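Local coordinates for TRAP dicarboxylate transporter, DctP subunit (Anaerococcus prevoti, PDB 4N91), which binds D-glucuronate, in both its alpha and beta forms, and probably serves as the periplasmic solute-binding subunit of a TRAP-type transporter, at residues Gly75-Ile78 / Asp79-Gln82. Residues are numbered along the deposited sequence; the frame is centred on the assembly and turned at random.
Sequences GSQI and DMVQ. With BDP (beta-D-glucopyranuronic acid), chain C.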
loop_
_atom_site.group_PDB
_atom_site.type_symbol
_atom_site.label_atom_id
_atom_site.label_comp_id
_atom_site.label_asym_id
_atom_site.label_seq_id
_atom_site.Cartn_x
_atom_site.Cartn_y
_atom_site.Cartn_z
ATOM N N GLY A 75 16.916 0.401 0.260
ATOM C CA GLY A 75 16.483 1.152 -0.898
ATOM C C GLY A 75 15.023 1.568 -0.831
ATOM O O GLY A 75 14.279 1.169 0.078
ATOM N N SER A 76 14.620 2.383 -1.798
ATOM C CA SER A 76 13.231 2.700 -2.030
ATOM C C SER A 76 12.455 1.411 -2.326
ATOM O O SER A 76 13.043 0.351 -2.571
ATOM C CB SER A 76 13.146 3.616 -3.250
ATOM O OG SER A 76 13.478 2.856 -4.402
ATOM N N GLN A 77 11.131 1.470 -2.289
ATOM C CA GLN A 77 10.352 0.271 -2.515
ATOM C C GLN A 77 10.655 -0.369 -3.877
ATOM O O GLN A 77 10.793 -1.594 -4.007
ATOM C CB GLN A 77 8.869 0.614 -2.413
ATOM C CG GLN A 77 8.111 -0.341 -1.666
ATOM C CD GLN A 77 6.700 0.139 -1.409
ATOM O OE1 GLN A 77 5.964 0.389 -2.343
ATOM N NE2 GLN A 77 6.318 0.217 -0.156
ATOM N N ILE A 78 10.770 0.462 -4.903
ATOM C CA ILE A 78 11.141 -0.056 -6.229
ATOM C C ILE A 78 12.481 -0.789 -6.208
ATOM O O ILE A 78 12.570 -1.867 -6.794
ATOM C CB ILE A 78 11.190 1.061 -7.299
ATOM C CG1 ILE A 78 9.815 1.215 -7.918
ATOM C CG2 ILE A 78 12.189 0.707 -8.391
ATOM C CD1 ILE A 78 9.404 0.028 -8.847
ATOM N N ASP A 79 13.487 -0.226 -5.528
ATOM C CA ASP A 79 14.816 -0.839 -5.287
ATOM C C ASP A 79 14.582 -2.251 -4.663
ATOM O O ASP A 79 15.117 -3.269 -5.125
ATOM C CB ASP A 79 15.670 -0.032 -4.250
ATOM C CG ASP A 79 16.322 1.278 -4.792
ATOM O OD1 ASP A 79 16.354 1.525 -6.028
ATOM O OD2 ASP A 79 16.824 2.087 -3.917
HETATM N N MSE A 80 13.775 -2.289 -3.602
HETATM C CA MSE A 80 13.585 -3.516 -2.818
HETATM C C MSE A 80 12.866 -4.607 -3.600
HETATM O O MSE A 80 13.212 -5.778 -3.465
HETATM C CB MSE A 80 12.834 -3.222 -1.512
HETATM C CG MSE A 80 13.658 -2.422 -0.553
HETATM SE SE MSE A 80 12.811 -2.330 1.221
HETATM C CE MSE A 80 11.515 -0.912 0.831
ATOM N N VAL A 81 11.864 -4.251 -4.395
ATOM C CA VAL A 81 11.161 -5.260 -5.188
ATOM C C VAL A 81 12.170 -5.929 -6.135
ATOM O O VAL A 81 12.173 -7.164 -6.289
ATOM C CB VAL A 81 9.998 -4.684 -5.968
ATOM C CG1 VAL A 81 9.373 -5.740 -6.900
ATOM C CG2 VAL A 81 8.940 -4.152 -5.015
ATOM N N GLN A 82 13.043 -5.122 -6.745
ATOM C CA GLN A 82 14.046 -5.668 -7.654
ATOM C C GLN A 82 15.062 -6.556 -6.934
ATOM O O GLN A 82 15.474 -7.589 -7.478
ATOM C CB GLN A 82 14.719 -4.539 -8.459
ATOM C CG GLN A 82 13.739 -3.867 -9.411
ATOM C CD GLN A 82 14.331 -2.675 -10.125
ATOM O OE1 GLN A 82 14.590 -2.723 -11.334
ATOM N NE2 GLN A 82 14.544 -1.586 -9.381
HETATM C C1 BDP C . 1.937 4.097 2.323
HETATM C C2 BDP C . 2.154 2.684 2.030
HETATM C C3 BDP C . 3.556 2.463 1.541
HETATM C C4 BDP C . 3.823 3.230 0.364
HETATM C C5 BDP C . 3.544 4.657 0.637
HETATM C C6 BDP C . 3.662 5.526 -0.641
HETATM O O2 BDP C . 2.150 2.088 3.387
HETATM O O3 BDP C . 3.777 1.036 1.286
HETATM O O4 BDP C . 5.053 3.072 -0.130
HETATM O O5 BDP C . 2.168 4.836 1.124
HETATM O O6A BDP C . 4.759 5.453 -1.236
HETATM O O1 BDP C . 0.509 4.266 2.512
HETATM O O6B BDP C . 2.785 6.390 -0.869
#
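With chi1 at 70°, Ser-76 holds OG between its own backbone N and carbonyl carbon, facing the first turn of the helix, while Asp-79 sets its carboxylate beside its own backbone N (chi1 -77°), turned back toward Ser-76. Two reciprocal bonds follow. Asp-79 N gives a long but nearly straight bond to Ser-76 OG (3.3 Å), and Ser-76 N reaches Asp-79 OD2 at 3.1 Å, meeting that oxygen from above the carboxylate plane. The same OD2 lies 3.2 Å from Gly-75 CA. This is a capping box, with Ser-76 as N-cap of helix 77-86; the carboxylate at this N-terminus would probably be favoured by the helix dipole. Replacing Ser-76 by an alanine removes OG and would probably cost Asp-79 N its side-chain acceptor, leaving the first turn more prone to fray. Regular helical bonds begin at once, Met-80 N to Ser-76 O and Val-81 N to Gln-77 O. Immediately after the cap, Gln-77 extends from the helix start into the sugar pocket of this periplasmic-binding-protein fold. Its NE2 donates to O3 of the bound beta-D-glucuronate (3.0 Å), and Ser-95 N holds its OE1, fixing which end of the amide faces the sugar. CE of the selenomethionine Met-80 lies 3.5 Å from Gly-75 O. Further along, Gln-82 closes back on Ile-78: Ile-78 O accepts both Gln-82 N and Gln-82 NE2, each at 3.3 Å, the backbone N slightly tilted to one side of the carbonyl plane and NE2 standing well above the other; NE2 also lies 3.4 Å from Ile-78 CG2.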